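Local coordinates for Ras-related protein Rab-7L1 (Homo sapiens, PDB 6HH2) that binds and hydrolyses GTP as a Rab-family switch in vesicle trafficking, maintaining endosome to trans-Golgi structure and recruiting the kinase LRRK2 to the Golgi complex, at residues L126-D131 against T157-N162. The protein carries 4 engineered substitutions. Numbering follows the deposited sequence.
Engineered in segment 126-131: Ser130 (natural residue Cys). With GDP (guanosine-5'-diphosphate), chain B.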
loop_
_atom_site.group_PDB
_atom_site.type_symbol
_atom_site.label_atom_id
_atom_site.label_comp_id
_atom_site.label_asym_id
_atom_site.label_seq_id
_atom_site.Cartn_x
_atom_site.Cartn_y
_atom_site.Cartn_z
ATOM N N LEU A 126 6.987 -0.643 2.271
ATOM C CA LEU A 126 7.064 0.179 3.473
ATOM C C LEU A 126 7.668 -0.632 4.619
ATOM O O LEU A 126 7.079 -1.637 5.061
ATOM C CB LEU A 126 5.704 0.720 3.891
ATOM C CG LEU A 126 4.990 1.624 2.878
ATOM C CD1 LEU A 126 3.805 2.245 3.562
ATOM C CD2 LEU A 126 5.894 2.756 2.391
ATOM N N ALA A 127 8.823 -0.182 5.090
ATOM C CA ALA A 127 9.504 -0.752 6.256
ATOM C C ALA A 127 8.907 -0.039 7.457
ATOM O O ALA A 127 9.425 0.998 7.921
ATOM C CB ALA A 127 11.010 -0.489 6.117
ATOM N N ASN A 128 7.815 -0.605 7.953
ATOM C CA ASN A 128 7.028 0.073 8.987
ATOM C C ASN A 128 7.540 -0.273 10.384
ATOM O O ASN A 128 8.316 -1.210 10.575
ATOM C CB ASN A 128 5.517 -0.241 8.835
ATOM C CG ASN A 128 4.657 0.686 9.687
ATOM O OD1 ASN A 128 4.892 1.886 9.721
ATOM N ND2 ASN A 128 3.668 0.117 10.399
ATOM N N LYS A 129 7.046 0.488 11.375
ATOM C CA LYS A 129 7.486 0.417 12.780
ATOM C C LYS A 129 8.944 0.844 12.939
ATOM O O LYS A 129 9.659 0.333 13.808
ATOM C CB LYS A 129 7.222 -0.948 13.444
ATOM C CG LYS A 129 5.808 -1.532 13.193
ATOM C CD LYS A 129 5.453 -2.502 14.292
ATOM C CE LYS A 129 4.135 -3.153 13.900
ATOM N NZ LYS A 129 3.709 -4.106 15.037
ATOM N N SER A 130 9.396 1.783 12.084
ATOM C CA SER A 130 10.774 2.264 12.130
ATOM C C SER A 130 11.134 2.879 13.471
ATOM O O SER A 130 12.323 2.976 13.783
ATOM C CB SER A 130 10.983 3.314 11.018
ATOM O OG SER A 130 10.235 4.504 11.314
ATOM N N ASP A 131 10.128 3.300 14.252
ATOM C CA ASP A 131 10.333 3.867 15.582
ATOM C C ASP A 131 10.811 2.838 16.603
ATOM O O ASP A 131 11.285 3.229 17.670
ATOM C CB ASP A 131 9.006 4.455 16.090
ATOM C CG ASP A 131 7.860 3.442 16.096
ATOM O OD1 ASP A 131 7.353 3.156 14.993
ATOM O OD2 ASP A 131 7.471 3.021 17.218
ATOM N N THR A 157 8.829 3.850 7.458
ATOM C CA THR A 157 7.677 4.618 7.911
ATOM C C THR A 157 7.398 4.248 9.359
ATOM O O THR A 157 7.859 3.205 9.855
ATOM C CB THR A 157 6.393 4.252 7.143
ATOM O OG1 THR A 157 6.085 2.845 7.323
ATOM C CG2 THR A 157 6.556 4.528 5.666
ATOM N N SER A 158 6.742 5.169 10.067
ATOM C CA SER A 158 6.127 4.846 11.348
ATOM C C SER A 158 4.683 5.303 11.275
ATOM O O SER A 158 4.405 6.503 11.366
ATOM C CB SER A 158 6.890 5.477 12.517
ATOM O OG SER A 158 6.177 5.259 13.747
ATOM N N VAL A 159 3.722 4.351 11.173
ATOM C CA VAL A 159 2.331 4.775 11.235
ATOM C C VAL A 159 2.047 5.361 12.607
ATOM O O VAL A 159 1.330 6.366 12.747
ATOM C CB VAL A 159 1.412 3.546 10.967
ATOM C CG1 VAL A 159 -0.045 3.964 11.120
ATOM C CG2 VAL A 159 1.645 3.042 9.533
ATOM N N LYS A 160 2.660 4.776 13.644
ATOM C CA LYS A 160 2.449 5.238 15.016
ATOM C C LYS A 160 2.826 6.702 15.201
ATOM O O LYS A 160 2.076 7.462 15.825
ATOM C CB LYS A 160 3.228 4.358 15.988
ATOM C CG LYS A 160 3.209 4.868 17.425
ATOM C CD LYS A 160 3.814 3.856 18.382
ATOM C CE LYS A 160 4.130 4.490 19.728
ATOM N NZ LYS A 160 4.889 3.546 20.610
ATOM N N GLU A 161 3.985 7.111 14.689
ATOM C CA GLU A 161 4.445 8.493 14.835
ATOM C C GLU A 161 4.105 9.345 13.621
ATOM O O GLU A 161 4.539 10.509 13.549
ATOM C CB GLU A 161 5.960 8.512 15.001
ATOM C CG GLU A 161 6.493 7.763 16.207
ATOM C CD GLU A 161 8.024 7.823 16.264
ATOM O OE1 GLU A 161 8.696 8.054 15.202
ATOM O OE2 GLU A 161 8.566 7.679 17.389
ATOM N N ASN A 162 3.379 8.787 12.659
ATOM C CA ASN A 162 3.007 9.471 11.422
ATOM C C ASN A 162 4.238 9.974 10.675
ATOM O O ASN A 162 4.243 11.087 10.138
ATOM C CB ASN A 162 1.980 10.587 11.663
ATOM C CG ASN A 162 1.164 10.932 10.416
ATOM O OD1 ASN A 162 0.886 10.084 9.557
ATOM N ND2 ASN A 162 0.745 12.200 10.335
HETATM P PB GDP B . -2.364 -5.241 10.657
HETATM O O1B GDP B . -1.330 -5.275 9.595
HETATM O O2B GDP B . -2.566 -6.544 11.355
HETATM O O3B GDP B . -3.666 -4.604 10.214
HETATM O O3A GDP B . -1.698 -4.282 11.811
HETATM P PA GDP B . -2.411 -3.213 12.751
HETATM O O1A GDP B . -2.671 -1.915 12.028
HETATM O O2A GDP B . -3.599 -3.884 13.425
HETATM O "O5'" GDP B . -1.281 -2.930 13.837
HETATM C "C5'" GDP B . -0.798 -3.957 14.690
HETATM C "C4'" GDP B . -0.189 -3.328 15.940
HETATM O "O4'" GDP B . 1.008 -2.585 15.535
HETATM C "C3'" GDP B . -1.127 -2.296 16.531
HETATM O "O3'" GDP B . -0.943 -2.381 17.954
HETATM C "C2'" GDP B . -0.598 -0.974 16.009
HETATM O "O2'" GDP B . -0.873 0.070 16.934
HETATM C "C1'" GDP B . 0.877 -1.263 15.969
HETATM N N9 GDP B . 1.576 -0.424 14.989
HETATM C C8 GDP B . 1.162 -0.154 13.718
HETATM N N7 GDP B . 2.083 0.640 13.081
HETATM C C5 GDP B . 3.082 0.851 13.970
HETATM C C6 GDP B . 4.338 1.597 13.965
HETATM O O6 GDP B . 4.690 2.257 12.970
HETATM N N1 GDP B . 5.071 1.534 15.083
HETATM C C2 GDP B . 4.745 0.885 16.212
HETATM N N2 GDP B . 5.567 0.921 17.332
HETATM N N3 GDP B . 3.573 0.209 16.286
HETATM C C4 GDP B . 2.763 0.179 15.206
HETATM O O HOH W 1 7.969 3.705 19.686
#
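Asp131 and Ser158 meet where two loops of the Ras-type G domain form the guanine pocket: residues 128-131 give the N/TKxD motif (here Asn-Lys-Ser-Asp, with Ser130 engineered from Cys), and 158-160 (Ser-Val-Lys) match the SAK motif. Backbone bonds set their spacing. Thr157 N donates to Ala127 O (3.0 Å), and Ser130 N runs to Thr157 O with an N-H...O angle of 167°, carrying the pairing past the end of strand 123-128.

Among side-chain bonds, Asn128 OD1 serves as a double acceptor. Val159 N reaches it in the carbonyl plane, on a lone pair (3.1 Å), whereas Thr157 OG1 donates at 2.8 Å from a position tilted off that plane. With CG anti to the backbone N (chi1 -167°), the amide of Asn128 extends to these donors, while its ND2 bonds to Val21 O of the P-loop. Apolar packing is slight: Leu126 CD2 touches Thr157 CG2 at 3.8 Å, the side chains crossing at about a right angle.

Base recognition falls to Asp131, whose OD1 and OD2 accept from GDP N1 and N2 respectively, a pairing that selects guanine. The aliphatic parts of Lys129 and Lys160 flank the base on opposite faces; Lys129 NZ continues to GDP O4' and Ala20 O. One water links Asp131 OD2 to Lys160 NZ.

A second shell steadies the carboxylate: Ser158 OG, accepting from Glu161 N in an ST motif, donates to Asp131 OD1 at 2.7 Å, from 57° above the carboxylate plane.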